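Local atomic coordinates of ribose-phosphate pyrophosphokinase (Thermus thermophilus, PDB entry 7PN0), a protein that catalyses the transfer of a diphosphate group from ATP to ribose 5-phosphate, making phosphoribosyl diphosphate (PRPP), a precursor of nucleotides. Residues L124-H129 with A287-E292; V164-D169 with P186-D191. All coordinates share one frame; numbering follows the deposited sequence.

Overall arrangement
The two contacts lie on different beta-sheets of the chain, their centres about 26 Å apart and their nearest atoms about 10 Å apart, without touching. Contact 1 packs the helix 287-299 on strand 122-126 of the five-stranded parallel sheet; contact 2 pairs strands 163-167 and 187-194 in the mixed sheet that follows, and lies within the chain loop that contact 1 closes. The bound ADP relates them: His129, just beyond the strand of contact 1, holds a phosphate oxygen of it, whereas the side chain of Asp169, at the end of contact 2, comes within about 8 Å (nearest atoms) of the same ADP. Contact 2 also reaches a neighbouring subunit, which contact 1 does not.

Contact 1 of 2, residues L124-H129 with A287-E292; sequences LTMTLH and APLFAE. With ADP (adenosine-5'-diphosphate), chain C; SO4 (sulfate ion), chain F.
Strand 124-126 and helix 287-292 run roughly antiparallel, at 149° between their directions, with axes 10.2 Å apart at closest approach; Leu124 and Phe290 have the nearest CA atoms, 8.2 Å apart. Phe290 fills this gap with its ring, CG lying anti to the carbonyl carbon (chi1 -87°), and the ring reaches toward the strand, meeting Leu124 with its CD2/CE2 part and Met126 with its CE1/CZ part. Leu124 CD2 lies 3.9 Å from Phe290 CD2, and Met126 CB touches Phe290 CZ at 3.7 Å. Met126 SD makes an oblique Met-aromatic contact, 5.3 Å from the Phe290 ring centroid, and the bend at chi3 (-81°) carries CE on to Leu289 CD2 at 3.7 Å. The C-terminal helix thus packs on the parallel sheet of the N-terminal, phosphoribosyltransferase-like domain, with Ile18 of helix 12-21 also against Phe290. Thr125 points the other way, its OG1 bonded to Ile88 O. Past the strand, Thr127 OG1 donates to O2 of a sulfate, probably from the crystallisation liquor, at 2.6 Å, and His129, whose ND1 is bonded to Asp219, sends NE2 to ADP O2B at 2.7 Å, the oxygen lying near the ring plane.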
ATOM      1  N   LEU A 124      20.200   1.602   9.003  1.00 11.74           N
ATOM      2  CA  LEU A 124      21.417   1.222   9.770  1.00 12.66           C
ATOM      3  C   LEU A 124      21.519   2.205  10.924  1.00 12.30           C
ATOM      4  O   LEU A 124      21.564   3.401  10.632  1.00 12.91           O
ATOM      5  CB  LEU A 124      22.668   1.283   8.875  1.00 12.59           C
ATOM      6  CG  LEU A 124      24.000   1.025   9.592  1.00 12.13           C
ATOM      7  CD1 LEU A 124      23.976  -0.328  10.271  1.00 12.08           C
ATOM      8  CD2 LEU A 124      25.178   1.185   8.622  1.00 12.04           C
ATOM      9  N   THR A 125      21.513   1.716  12.167  1.00 11.47           N
ATOM     10  CA  THR A 125      21.460   2.614  13.333  1.00 11.79           C
ATOM     11  C   THR A 125      22.277   1.998  14.456  1.00 12.36           C
ATOM     12  O   THR A 125      22.689   0.858  14.341  1.00 14.23           O
ATOM     13  CB  THR A 125      20.010   2.967  13.700  1.00 11.97           C
ATOM     14  OG1 THR A 125      19.974   3.972  14.705  1.00 12.41           O
ATOM     15  CG2 THR A 125      19.186   1.798  14.189  1.00 11.93           C
ATOM     16  N   MET A 126      22.380   2.711  15.565  1.00 14.62           N
ATOM     17  CA  MET A 126      23.180   2.225  16.713  1.00 14.26           C
ATOM     18  C   MET A 126      22.445   2.599  17.993  1.00 13.00           C
ATOM     19  O   MET A 126      21.905   3.694  18.069  1.00 13.95           O
ATOM     20  CB  MET A 126      24.594   2.796  16.706  1.00 14.51           C
ATOM     21  CG  MET A 126      25.399   2.458  17.953  1.00 15.02           C
ATOM     22  SD  MET A 126      27.119   3.079  17.817  1.00 16.83           S
ATOM     23  CE  MET A 126      27.859   1.789  16.833  1.00 15.88           C
ATOM     24  N   THR A 127      22.471   1.709  18.960  1.00 13.98           N
ATOM     25  CA  THR A 127      21.922   1.961  20.309  1.00 14.27           C
ATOM     26  C   THR A 127      20.565   2.684  20.222  1.00 14.28           C
ATOM     27  O   THR A 127      20.422   3.836  20.733  1.00 14.34           O
ATOM     28  CB  THR A 127      22.943   2.687  21.191  1.00 16.01           C
ATOM     29  OG1 THR A 127      24.213   2.028  21.124  1.00 17.09           O
ATOM     30  CG2 THR A 127      22.457   2.752  22.624  1.00 18.20           C
ATOM     31  N   LEU A 128      19.529   2.003  19.742  1.00 14.76           N
ATOM     32  CA  LEU A 128      18.131   2.513  19.871  1.00 14.19           C
ATOM     33  C   LEU A 128      17.773   2.646  21.343  1.00 15.04           C
ATOM     34  O   LEU A 128      18.214   1.818  22.141  1.00 13.98           O
ATOM     35  CB  LEU A 128      17.161   1.570  19.190  1.00 13.78           C
ATOM     36  CG  LEU A 128      17.277   1.592  17.681  1.00 13.83           C
ATOM     37  CD1 LEU A 128      16.500   0.443  17.102  1.00 14.12           C
ATOM     38  CD2 LEU A 128      16.803   2.928  17.125  1.00 14.36           C
ATOM     39  N   HIS A 129      17.062   3.704  21.689  1.00 15.14           N
ATOM     40  CA  HIS A 129      16.644   3.995  23.081  1.00 15.40           C
ATOM     41  C   HIS A 129      15.927   2.785  23.679  1.00 16.51           C
ATOM     42  O   HIS A 129      16.184   2.442  24.842  1.00 14.88           O
ATOM     43  CB  HIS A 129      15.740   5.225  23.109  1.00 16.49           C
ATOM     44  CG  HIS A 129      15.212   5.471  24.480  1.00 17.92           C
ATOM     45  ND1 HIS A 129      16.050   5.894  25.521  1.00 19.44           N
ATOM     46  CD2 HIS A 129      13.980   5.281  25.012  1.00 17.65           C
ATOM     47  CE1 HIS A 129      15.316   5.994  26.623  1.00 20.90           C
ATOM     48  NE2 HIS A 129      14.046   5.645  26.336  1.00 18.32           N
ATOM     49  N   ALA A 287      32.935   5.497  13.481  1.00 15.42           N
ATOM     50  CA  ALA A 287      33.084   5.543  12.001  1.00 16.26           C
ATOM     51  C   ALA A 287      33.577   4.200  11.454  1.00 16.87           C
ATOM     52  O   ALA A 287      33.027   3.670  10.473  1.00 17.52           O
ATOM     53  CB  ALA A 287      33.993   6.699  11.618  1.00 15.88           C
ATOM     54  N   PRO A 288      34.598   3.535  12.056  1.00 17.63           N
ATOM     55  CA  PRO A 288      35.067   2.263  11.517  1.00 16.66           C
ATOM     56  C   PRO A 288      34.032   1.135  11.596  1.00 16.03           C
ATOM     57  O   PRO A 288      33.940   0.341  10.703  1.00 14.68           O
ATOM     58  CB  PRO A 288      36.300   1.892  12.364  1.00 17.80           C
ATOM     59  CG  PRO A 288      36.740   3.247  12.938  1.00 19.96           C
ATOM     60  CD  PRO A 288      35.442   4.029  13.163  1.00 18.59           C
ATOM     61  N   LEU A 289      33.241   1.113  12.655  1.00 16.45           N
ATOM     62  CA  LEU A 289      32.188   0.082  12.797  1.00 16.01           C
ATOM     63  C   LEU A 289      31.067   0.361  11.802  1.00 16.06           C
ATOM     64  O   LEU A 289      30.601  -0.579  11.149  1.00 15.75           O
ATOM     65  CB  LEU A 289      31.658   0.049  14.222  1.00 17.06           C
ATOM     66  CG  LEU A 289      30.603  -1.035  14.475  1.00 18.55           C
ATOM     67  CD1 LEU A 289      31.114  -2.426  14.098  1.00 19.47           C
ATOM     68  CD2 LEU A 289      30.132  -0.991  15.901  1.00 18.93           C
ATOM     69  N   PHE A 290      30.635   1.607  11.641  1.00 14.85           N
ATOM     70  CA  PHE A 290      29.581   1.871  10.621  1.00 14.53           C
ATOM     71  C   PHE A 290      30.105   1.525   9.222  1.00 14.80           C
ATOM     72  O   PHE A 290      29.376   0.947   8.399  1.00 12.45           O
ATOM     73  CB  PHE A 290      29.118   3.325  10.694  1.00 14.54           C
ATOM     74  CG  PHE A 290      28.009   3.543  11.684  1.00 14.52           C
ATOM     75  CD1 PHE A 290      28.266   3.781  13.026  1.00 14.73           C
ATOM     76  CD2 PHE A 290      26.696   3.563  11.246  1.00 13.78           C
ATOM     77  CE1 PHE A 290      27.230   4.003  13.922  1.00 15.25           C
ATOM     78  CE2 PHE A 290      25.675   3.821  12.136  1.00 13.96           C
ATOM     79  CZ  PHE A 290      25.937   4.011  13.473  1.00 14.58           C
ATOM     80  N   ALA A 291      31.363   1.877   8.937  1.00 14.05           N
ATOM     81  CA  ALA A 291      31.969   1.555   7.625  1.00 16.73           C
ATOM     82  C   ALA A 291      31.976   0.034   7.394  1.00 16.34           C
ATOM     83  O   ALA A 291      31.578  -0.403   6.308  1.00 18.10           O
ATOM     84  CB  ALA A 291      33.326   2.166   7.530  1.00 15.43           C
ATOM     85  N   GLU A 292      32.348  -0.760   8.380  1.00 17.36           N
ATOM     86  CA  GLU A 292      32.368  -2.229   8.269  1.00 18.09           C
ATOM     87  C   GLU A 292      30.936  -2.724   8.037  1.00 17.39           C
ATOM     88  O   GLU A 292      30.769  -3.622   7.218  1.00 14.60           O
ATOM     89  CB  GLU A 292      32.989  -2.886   9.500  1.00 21.47           C
ATOM     90  CG  GLU A 292      33.290  -4.364   9.308  1.00 27.68           C
ATOM     91  CD  GLU A 292      34.116  -4.671   8.068  1.00 32.59           C
ATOM     92  OE1 GLU A 292      35.029  -3.878   7.770  1.00 35.21           O
ATOM     93  OE2 GLU A 292      33.816  -5.681   7.373  1.00 40.37           O
TER
HETATM   94  PB  ADP C 401      12.525   6.375  29.391  1.00 72.45           P
HETATM   95  O1B ADP C 401      13.195   5.008  29.590  1.00 64.41           O
HETATM   96  O2B ADP C 401      12.094   6.609  27.961  1.00 60.93           O
HETATM   97  O3B ADP C 401      13.240   7.571  29.989  1.00 53.72           O
HETATM   98  PA  ADP C 401       9.948   7.112  30.011  1.00 75.26           P
HETATM   99  O1A ADP C 401       9.316   6.669  28.727  1.00 72.25           O
HETATM  100  O2A ADP C 401       9.109   7.124  31.243  1.00 75.60           O
HETATM  101  O3A ADP C 401      11.221   6.207  30.300  1.00 62.92           O
HETATM  102  O5' ADP C 401      10.684   8.547  29.803  1.00 63.96           O
HETATM  103  C5' ADP C 401      10.368   9.385  28.650  1.00 47.85           C
HETATM  104  C4' ADP C 401      10.322  10.852  29.035  1.00 41.11           C
HETATM  105  O4' ADP C 401      10.993  11.616  27.989  1.00 28.56           O
HETATM  106  C3' ADP C 401       8.926  11.486  29.150  1.00 39.98           C
HETATM  107  O3' ADP C 401       7.870  10.564  29.401  1.00 41.68           O
HETATM  108  C2' ADP C 401       8.674  11.945  27.718  1.00 30.60           C
HETATM  109  O2' ADP C 401       7.752  13.001  27.695  1.00 40.46           O
HETATM  110  C1' ADP C 401      10.066  12.366  27.251  1.00 26.60           C
HETATM  111  N9  ADP C 401      10.294  12.127  25.825  1.00 20.25           N
HETATM  112  C8  ADP C 401       9.505  11.412  24.944  1.00 20.57           C
HETATM  113  N7  ADP C 401       9.955  11.418  23.706  1.00 16.24           N
HETATM  114  C5  ADP C 401      11.101  12.196  23.776  1.00 16.25           C
HETATM  115  C6  ADP C 401      12.032  12.599  22.806  1.00 16.42           C
HETATM  116  N6  ADP C 401      11.958  12.213  21.532  1.00 16.26           N
HETATM  117  N1  ADP C 401      13.073  13.387  23.195  1.00 16.78           N
HETATM  118  C2  ADP C 401      13.147  13.729  24.488  1.00 17.35           C
HETATM  119  N3  ADP C 401      12.339  13.394  25.489  1.00 18.29           N
HETATM  120  C4  ADP C 401      11.313  12.640  25.070  1.00 18.99           C
HETATM  121  S   SO4 F 404      23.626  -1.194  22.903  1.00 21.90           S
HETATM  122  O1  SO4 F 404      23.787  -2.555  22.453  1.00 18.25           O
HETATM  123  O2  SO4 F 404      24.543  -0.367  22.146  1.00 22.82           O
HETATM  124  O3  SO4 F 404      23.952  -1.084  24.345  1.00 24.40           O
HETATM  125  O4  SO4 F 404      22.296  -0.754  22.654  1.00 23.24           O

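Contact 2 of 2, residues V164-D169 with P186-D191; sequences VVVAPD and PLAFID
With chi1 at -175° the Phe189 side chain swings away from its own N, which lays the ring beside Ala167 and Asp169, while in Ile190 chi1 of -168° wedges CG2 between its own N and C, facing Val166. These residues belong to a right-handed beta-alpha-beta crossover, strand 163-167, helix 173-183, strand 187-194, whose two strands pair in parallel. Four backbone bonds join them: Val165 N to Pro186 O, Ala188 N to Val165 O at 2.7 Å, Ala167 N to Ala188 O, and Ile190 N to Ala167 O. Val165, Ala167, Leu187 and Phe189 share one face of the sheet, where Leu187 CD1 meets Val165 CG1 at 4.0 Å and Ala176 of the connecting helix packs on both. On the face of Val166 and Ala188, Val166 CG1 presses on Ile190 CG2 at 3.5 Å, beneath helix 225-236. The Phe189 ring also meets Phe189 of a neighbouring subunit edge-to-face, so the pairing reaches a subunit interface. Cutting Phe189 back to an alanine is likely to leave a gap beside Ala167 and Asp169 and the neighbouring subunit's ring without its aromatic mate. Within the chain, Ala167 O lies over one face of the Phe189 ring, 3.4 Å from CD2, and the backbone of Asp169 meets the ring edge, its C 3.4 Å from Phe189 CE2.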
ATOM      1  N   VAL A 164      33.745  -1.139  39.780  1.00 25.44           N
ATOM      2  CA  VAL A 164      32.388  -1.741  39.851  1.00 24.32           C
ATOM      3  C   VAL A 164      31.489  -1.005  38.850  1.00 21.71           C
ATOM      4  O   VAL A 164      31.592   0.209  38.724  1.00 21.45           O
ATOM      5  CB  VAL A 164      31.855  -1.631  41.289  1.00 24.33           C
ATOM      6  CG1 VAL A 164      31.822  -0.194  41.756  1.00 24.10           C
ATOM      7  CG2 VAL A 164      30.496  -2.297  41.454  1.00 26.76           C
ATOM      8  N   VAL A 165      30.631  -1.729  38.156  1.00 23.43           N
ATOM      9  CA  VAL A 165      29.611  -1.112  37.277  1.00 23.77           C
ATOM     10  C   VAL A 165      28.355  -0.835  38.125  1.00 23.66           C
ATOM     11  O   VAL A 165      27.867  -1.747  38.820  1.00 22.61           O
ATOM     12  CB  VAL A 165      29.342  -2.004  36.045  1.00 26.03           C
ATOM     13  CG1 VAL A 165      28.297  -1.399  35.124  1.00 26.42           C
ATOM     14  CG2 VAL A 165      30.621  -2.277  35.273  1.00 29.11           C
ATOM     15  N   VAL A 166      27.825   0.375  38.068  1.00 20.74           N
ATOM     16  CA  VAL A 166      26.660   0.768  38.891  1.00 22.98           C
ATOM     17  C   VAL A 166      25.517   1.121  37.947  1.00 23.42           C
ATOM     18  O   VAL A 166      25.728   1.982  37.072  1.00 23.64           O
ATOM     19  CB  VAL A 166      27.004   1.958  39.797  1.00 22.59           C
ATOM     20  CG1 VAL A 166      25.806   2.363  40.639  1.00 24.06           C
ATOM     21  CG2 VAL A 166      28.240   1.663  40.641  1.00 22.59           C
ATOM     22  N   ALA A 167      24.347   0.525  38.160  1.00 24.73           N
ATOM     23  CA  ALA A 167      23.086   1.027  37.565  1.00 24.50           C
ATOM     24  C   ALA A 167      22.422   1.979  38.551  1.00 25.78           C
ATOM     25  O   ALA A 167      22.188   1.596  39.692  1.00 28.39           O
ATOM     26  CB  ALA A 167      22.186  -0.122  37.238  1.00 27.51           C
ATOM     27  N   PRO A 168      22.150   3.240  38.173  1.00 24.08           N
ATOM     28  CA  PRO A 168      21.397   4.159  39.025  1.00 29.38           C
ATOM     29  C   PRO A 168      19.874   4.211  38.807  1.00 29.45           C
ATOM     30  O   PRO A 168      19.251   5.120  39.294  1.00 30.44           O
ATOM     31  CB  PRO A 168      22.009   5.491  38.585  1.00 26.34           C
ATOM     32  CG  PRO A 168      22.137   5.321  37.095  1.00 26.72           C
ATOM     33  CD  PRO A 168      22.618   3.896  36.940  1.00 24.95           C
ATOM     34  N   ASP A 169      19.342   3.319  37.981  1.00 29.63           N
ATOM     35  CA  ASP A 169      17.896   3.250  37.626  1.00 30.69           C
ATOM     36  C   ASP A 169      17.610   1.831  37.190  1.00 30.56           C
ATOM     37  O   ASP A 169      18.483   1.271  36.517  1.00 27.95           O
ATOM     38  CB  ASP A 169      17.526   4.185  36.477  1.00 34.50           C
ATOM     39  CG  ASP A 169      17.120   5.587  36.885  1.00 37.63           C
ATOM     40  OD1 ASP A 169      16.097   5.714  37.605  1.00 46.65           O
ATOM     41  OD2 ASP A 169      17.802   6.553  36.450  1.00 39.33           O
ATOM     42  N   PRO A 186      32.041  -6.668  39.245  1.00 26.99           N
ATOM     43  CA  PRO A 186      30.797  -6.769  39.981  1.00 29.82           C
ATOM     44  C   PRO A 186      29.831  -5.694  39.475  1.00 30.23           C
ATOM     45  O   PRO A 186      30.275  -4.706  38.925  1.00 27.77           O
ATOM     46  CB  PRO A 186      31.197  -6.510  41.448  1.00 31.20           C
ATOM     47  CG  PRO A 186      32.485  -5.702  41.358  1.00 29.93           C
ATOM     48  CD  PRO A 186      33.152  -6.162  40.073  1.00 29.45           C
ATOM     49  N   LEU A 187      28.539  -5.931  39.679  1.00 29.28           N
ATOM     50  CA  LEU A 187      27.433  -5.016  39.305  1.00 29.55           C
ATOM     51  C   LEU A 187      26.780  -4.533  40.587  1.00 30.06           C
ATOM     52  O   LEU A 187      26.512  -5.369  41.437  1.00 32.99           O
ATOM     53  CB  LEU A 187      26.448  -5.756  38.402  1.00 30.58           C
ATOM     54  CG  LEU A 187      25.271  -4.949  37.874  1.00 31.40           C
ATOM     55  CD1 LEU A 187      25.728  -3.796  37.007  1.00 31.25           C
ATOM     56  CD2 LEU A 187      24.318  -5.848  37.096  1.00 32.31           C
ATOM     57  N   ALA A 188      26.610  -3.229  40.756  1.00 27.66           N
ATOM     58  CA  ALA A 188      25.933  -2.658  41.935  1.00 28.97           C
ATOM     59  C   ALA A 188      24.725  -1.878  41.443  1.00 28.54           C
ATOM     60  O   ALA A 188      24.692  -1.546  40.250  1.00 28.91           O
ATOM     61  CB  ALA A 188      26.876  -1.785  42.716  1.00 30.46           C
ATOM     62  N   PHE A 189      23.799  -1.578  42.346  1.00 25.98           N
ATOM     63  CA  PHE A 189      22.614  -0.739  42.074  1.00 25.67           C
ATOM     64  C   PHE A 189      22.567   0.357  43.129  1.00 26.99           C
ATOM     65  O   PHE A 189      22.678   0.044  44.341  1.00 30.83           O
ATOM     66  CB  PHE A 189      21.341  -1.596  42.042  1.00 26.52           C
ATOM     67  CG  PHE A 189      20.120  -0.801  41.658  1.00 27.08           C
ATOM     68  CD1 PHE A 189      19.407  -0.080  42.595  1.00 26.07           C
ATOM     69  CD2 PHE A 189      19.744  -0.708  40.333  1.00 28.70           C
ATOM     70  CE1 PHE A 189      18.334   0.717  42.213  1.00 27.58           C
ATOM     71  CE2 PHE A 189      18.660   0.073  39.955  1.00 29.90           C
ATOM     72  CZ  PHE A 189      17.969   0.799  40.893  1.00 27.54           C
ATOM     73  N   ILE A 190      22.304   1.590  42.722  1.00 29.76           N
ATOM     74  CA  ILE A 190      22.147   2.697  43.699  1.00 32.02           C
ATOM     75  C   ILE A 190      20.759   3.317  43.498  1.00 35.88           C
ATOM     76  O   ILE A 190      20.466   3.888  42.433  1.00 32.82           O
ATOM     77  CB  ILE A 190      23.350   3.667  43.648  1.00 32.95           C
ATOM     78  CG1 ILE A 190      23.348   4.634  44.841  1.00 33.92           C
ATOM     79  CG2 ILE A 190      23.442   4.406  42.311  1.00 33.61           C
ATOM     80  CD1 ILE A 190      24.698   5.348  45.091  1.00 31.40           C
ATOM     81  N   ASP A 191      19.870   3.046  44.452  1.00 41.00           N
ATOM     82  CA  ASP A 191      18.512   3.640  44.512  1.00 41.68           C
ATOM     83  C   ASP A 191      18.701   5.015  45.151  1.00 44.12           C
ATOM     84  O   ASP A 191      19.111   5.061  46.336  1.00 47.53           O
ATOM     85  CB  ASP A 191      17.545   2.713  45.263  1.00 48.18           C
ATOM     86  CG  ASP A 191      16.128   3.254  45.391  1.00 51.11           C
ATOM     87  OD1 ASP A 191      15.617   3.846  44.417  1.00 54.79           O
ATOM     88  OD2 ASP A 191      15.550   3.088  46.464  1.00 58.18           O
TER